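Local coordinates for protein glutathione S-transferase domain (Burkholderia graminis, PDB 4MF5) that binds glutathione and probably acts as a glutathione transferase of the Ure2p-like branch of the GST superfamily, at residues 201-212 and 233-243. Sequence-based numbering, arbitrary orientation.
Sequences YSIADIATFPWV and VQRALAAFVAR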
loop_
_atom_site.group_PDB
_atom_site.type_symbol
_atom_site.label_atom_id
_atom_site.label_comp_id
_atom_site.label_asym_id
_atom_site.label_seq_id
_atom_site.Cartn_x
_atom_site.Cartn_y
_atom_site.Cartn_z
ATOM N N TYR A 201 7.644 14.437 12.652
ATOM C CA TYR A 201 7.798 14.142 11.236
ATOM C C TYR A 201 8.189 12.671 11.084
ATOM O O TYR A 201 9.004 12.172 11.856
ATOM C CB TYR A 201 8.905 15.052 10.704
ATOM C CG TYR A 201 9.357 14.845 9.287
ATOM C CD1 TYR A 201 8.579 15.250 8.211
ATOM C CD2 TYR A 201 10.616 14.315 9.014
ATOM C CE1 TYR A 201 9.051 15.154 6.907
ATOM C CE2 TYR A 201 11.088 14.204 7.727
ATOM C CZ TYR A 201 10.315 14.657 6.669
ATOM O OH TYR A 201 10.777 14.641 5.366
ATOM N N SER A 202 7.636 12.000 10.082
ATOM C CA SER A 202 7.812 10.563 9.977
ATOM C C SER A 202 7.760 10.076 8.545
ATOM O O SER A 202 7.459 10.832 7.607
ATOM C CB SER A 202 6.716 9.837 10.774
ATOM O OG SER A 202 5.462 9.879 10.083
ATOM N N ILE A 203 7.925 8.770 8.385
ATOM C CA ILE A 203 7.753 8.135 7.104
ATOM C C ILE A 203 6.364 8.358 6.511
ATOM O O ILE A 203 6.210 8.260 5.290
ATOM C CB ILE A 203 8.091 6.620 7.147
ATOM C CG1 ILE A 203 7.218 5.837 8.131
ATOM C CG2 ILE A 203 9.574 6.431 7.381
ATOM C CD1 ILE A 203 7.403 4.346 8.021
ATOM N N ALA A 204 5.333 8.603 7.330
ATOM C CA ALA A 204 4.032 8.909 6.746
ATOM C C ALA A 204 4.075 10.193 5.912
ATOM O O ALA A 204 3.479 10.278 4.829
ATOM C CB ALA A 204 2.971 9.008 7.835
ATOM N N ASP A 205 4.760 11.207 6.424
ATOM C CA ASP A 205 4.900 12.474 5.691
ATOM C C ASP A 205 5.751 12.284 4.442
ATOM O O ASP A 205 5.447 12.815 3.365
ATOM C CB ASP A 205 5.511 13.529 6.623
ATOM C CG ASP A 205 4.743 13.627 7.927
ATOM O OD1 ASP A 205 3.562 14.039 7.872
ATOM O OD2 ASP A 205 5.336 13.262 8.969
ATOM N N ILE A 206 6.850 11.549 4.588
ATOM C CA ILE A 206 7.745 11.288 3.473
ATOM C C ILE A 206 7.028 10.540 2.345
ATOM O O ILE A 206 7.274 10.797 1.171
ATOM C CB ILE A 206 9.004 10.552 3.965
ATOM C CG1 ILE A 206 9.796 11.470 4.914
ATOM C CG2 ILE A 206 9.854 10.099 2.790
ATOM C CD1 ILE A 206 10.951 10.783 5.623
ATOM N N ALA A 207 6.127 9.617 2.706
ATOM C CA ALA A 207 5.364 8.896 1.690
ATOM C C ALA A 207 4.401 9.816 0.958
ATOM O O ALA A 207 4.140 9.647 -0.226
ATOM C CB ALA A 207 4.599 7.752 2.314
ATOM N N THR A 208 3.792 10.754 1.688
ATOM C CA THR A 208 2.595 11.459 1.240
ATOM C C THR A 208 2.900 12.767 0.519
ATOM O O THR A 208 2.360 13.038 -0.559
ATOM C CB THR A 208 1.678 11.703 2.444
ATOM O OG1 THR A 208 1.340 10.450 3.048
ATOM C CG2 THR A 208 0.417 12.422 2.053
ATOM N N PHE A 209 3.726 13.615 1.106
ATOM C CA PHE A 209 3.913 14.960 0.546
ATOM C C PHE A 209 4.566 15.006 -0.837
ATOM O O PHE A 209 4.233 15.909 -1.596
ATOM C CB PHE A 209 4.538 15.915 1.557
ATOM C CG PHE A 209 3.597 16.209 2.694
ATOM C CD1 PHE A 209 2.498 17.035 2.497
ATOM C CD2 PHE A 209 3.737 15.594 3.926
ATOM C CE1 PHE A 209 1.581 17.239 3.506
ATOM C CE2 PHE A 209 2.821 15.790 4.930
ATOM C CZ PHE A 209 1.729 16.617 4.715
ATOM N N PRO A 210 5.419 14.035 -1.231
ATOM C CA PRO A 210 5.889 14.060 -2.622
ATOM C C PRO A 210 4.742 13.947 -3.633
ATOM O O PRO A 210 4.824 14.484 -4.744
ATOM C CB PRO A 210 6.835 12.854 -2.707
ATOM C CG PRO A 210 7.363 12.744 -1.303
ATOM C CD PRO A 210 6.142 12.995 -0.457
ATOM N N TRP A 211 3.689 13.229 -3.256
ATOM C CA TRP A 211 2.520 13.083 -4.116
ATOM C C TRP A 211 1.659 14.340 -4.142
ATOM O O TRP A 211 1.148 14.710 -5.186
ATOM C CB TRP A 211 1.732 11.837 -3.725
ATOM C CG TRP A 211 2.250 10.625 -4.425
ATOM C CD1 TRP A 211 3.104 9.669 -3.946
ATOM C CD2 TRP A 211 2.010 10.304 -5.785
ATOM N NE1 TRP A 211 3.382 8.765 -4.918
ATOM C CE2 TRP A 211 2.718 9.123 -6.061
ATOM C CE3 TRP A 211 1.282 10.916 -6.805
ATOM C CZ2 TRP A 211 2.701 8.525 -7.318
ATOM C CZ3 TRP A 211 1.272 10.309 -8.061
ATOM C CH2 TRP A 211 1.971 9.139 -8.301
ATOM N N VAL A 212 1.476 14.994 -2.992
ATOM C CA VAL A 212 0.789 16.279 -2.978
ATOM C C VAL A 212 1.551 17.278 -3.856
ATOM O O VAL A 212 0.961 17.992 -4.674
ATOM C CB VAL A 212 0.587 16.802 -1.545
ATOM C CG1 VAL A 212 -0.135 18.143 -1.584
ATOM C CG2 VAL A 212 -0.183 15.819 -0.687
ATOM N N VAL A 233 -3.073 21.153 4.725
ATOM C CA VAL A 233 -2.239 20.483 3.731
ATOM C C VAL A 233 -1.243 21.488 3.152
ATOM O O VAL A 233 -0.065 21.172 2.987
ATOM C CB VAL A 233 -3.081 19.837 2.617
ATOM C CG1 VAL A 233 -2.194 19.319 1.492
ATOM C CG2 VAL A 233 -3.941 18.716 3.163
ATOM N N GLN A 234 -1.699 22.699 2.835
ATOM C CA GLN A 234 -0.786 23.686 2.276
ATOM C C GLN A 234 0.331 24.063 3.244
ATOM O O GLN A 234 1.466 24.254 2.822
ATOM C CB GLN A 234 -1.550 24.957 1.865
ATOM C CG GLN A 234 -2.536 24.684 0.721
ATOM C CD GLN A 234 -2.926 25.942 0.005
ATOM O OE1 GLN A 234 -3.424 26.947 0.637
ATOM N NE2 GLN A 234 -2.705 25.970 -1.254
ATOM N N ARG A 235 0.004 24.186 4.522
ATOM C CA ARG A 235 0.991 24.445 5.553
ATOM C C ARG A 235 2.047 23.359 5.617
ATOM O O ARG A 235 3.257 23.640 5.621
ATOM C CB ARG A 235 0.268 24.527 6.909
ATOM C CG ARG A 235 1.135 24.527 8.142
ATOM C CD ARG A 235 0.364 24.630 9.453
ATOM N NE ARG A 235 -0.656 23.602 9.677
ATOM C CZ ARG A 235 -0.436 22.337 10.016
ATOM N NH1 ARG A 235 0.819 21.882 10.120
ATOM N NH2 ARG A 235 -1.475 21.543 10.273
ATOM N N ALA A 236 1.596 22.121 5.704
ATOM C CA ALA A 236 2.520 21.007 5.860
ATOM C C ALA A 236 3.322 20.787 4.585
ATOM O O ALA A 236 4.510 20.462 4.668
ATOM C CB ALA A 236 1.758 19.762 6.281
ATOM N N LEU A 237 2.701 20.971 3.415
ATOM C CA LEU A 237 3.426 20.831 2.161
ATOM C C LEU A 237 4.552 21.877 2.067
ATOM O O LEU A 237 5.679 21.567 1.692
ATOM C CB LEU A 237 2.468 20.967 0.992
ATOM C CG LEU A 237 3.140 20.926 -0.372
ATOM C CD1 LEU A 237 3.824 19.612 -0.657
ATOM C CD2 LEU A 237 2.159 21.278 -1.421
ATOM N N ALA A 238 4.234 23.128 2.403
ATOM C CA ALA A 238 5.242 24.180 2.352
ATOM C C ALA A 238 6.400 23.871 3.308
ATOM O O ALA A 238 7.561 24.078 2.956
ATOM C CB ALA A 238 4.627 25.542 2.658
ATOM N N ALA A 239 6.090 23.387 4.511
ATOM C CA ALA A 239 7.133 23.000 5.452
ATOM C C ALA A 239 7.967 21.861 4.863
ATOM O O ALA A 239 9.195 21.862 4.932
ATOM C CB ALA A 239 6.517 22.592 6.782
ATOM N N PHE A 240 7.303 20.868 4.283
ATOM C CA PHE A 240 7.970 19.687 3.745
ATOM C C PHE A 240 8.982 20.055 2.676
ATOM O O PHE A 240 10.145 19.635 2.737
ATOM C CB PHE A 240 6.910 18.735 3.187
ATOM C CG PHE A 240 7.480 17.434 2.668
ATOM C CD1 PHE A 240 7.738 16.390 3.542
ATOM C CD2 PHE A 240 7.714 17.238 1.331
ATOM C CE1 PHE A 240 8.227 15.183 3.091
ATOM C CE2 PHE A 240 8.212 16.025 0.856
ATOM C CZ PHE A 240 8.460 14.996 1.745
ATOM N N VAL A 241 8.544 20.832 1.680
ATOM C CA VAL A 241 9.410 21.084 0.545
ATOM C C VAL A 241 10.594 21.938 0.892
ATOM O O VAL A 241 11.599 21.892 0.175
ATOM C CB VAL A 241 8.650 21.647 -0.682
ATOM C CG1 VAL A 241 7.594 20.666 -1.163
ATOM C CG2 VAL A 241 8.046 23.020 -0.413
ATOM N N ALA A 242 10.512 22.689 1.995
ATOM C CA ALA A 242 11.608 23.536 2.456
ATOM C C ALA A 242 12.680 22.784 3.243
ATOM O O ALA A 242 13.752 23.345 3.493
ATOM C CB ALA A 242 11.070 24.673 3.295
ATOM N N ARG A 243 12.406 21.565 3.692
ATOM C CA ARG A 243 13.401 20.830 4.455
ATOM C C ARG A 243 14.632 20.570 3.599
ATOM O O ARG A 243 14.511 20.059 2.487
ATOM C CB ARG A 243 12.829 19.495 4.947
ATOM C CG ARG A 243 11.698 19.641 5.958
ATOM C CD ARG A 243 11.137 18.306 6.404
ATOM N NE ARG A 243 12.122 17.499 7.128
ATOM C CZ ARG A 243 12.292 17.524 8.435
ATOM N NH1 ARG A 243 11.573 18.334 9.206
ATOM N NH2 ARG A 243 13.182 16.723 8.982
#
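Two phenylalanines, Phe209 and Phe240, interlock where helices 203-212 and 233-242 cross almost perpendicularly in the all-helical C-terminal domain, each acting as a knob in a hole of the other helix. The axes pass 10.0 Å apart at a crossing angle of -101°. Phe240, its CG anti to the backbone N, extends into the hole formed by Asp205, Ile206, Phe209 and Pro210. Over one face of its ring lies the methylene of Phe209 in a CH-pi contact, CB standing 3.5 Å from the centroid of Phe240. The far end of the ring meets the pyrrolidine of Pro210, whose CD is 3.8 Å from CZ of Phe240. Phe209 answers by entering the hole of Val233, Ala236, Leu237 and Phe240; its CZ comes to 3.5 Å from CB of Ala236, and the two phenylalanine rings are oblique to each other. Farther along, CG1 of Val212 touches both CG1 of Val233 and CD2 of Leu237.

The residues that lead into helix 203-216 form the N-capping box of the GST fold: here OG of Ser202 accepts from N of Ala204, while N of Ser202 donates to OD2 of Asp205 (2.8 Å). Tyr201, just ahead of Ser202, turns the edge of its ring to CD1 of Phe240 and offers one face to Arg243. The guanidinium lies nearly flat on that face, planes 23° apart and CZ of Arg243 3.7 Å from the ring centroid, a cation-pi stack; CD of Arg243 also touches the ring, and the bend at chi3 (64°) lays the guanidinium over the face. NE of Arg243 forms a salt bridge with Glu62 of helix 51-63, tying this corner to the thioredoxin-like N-terminal domain.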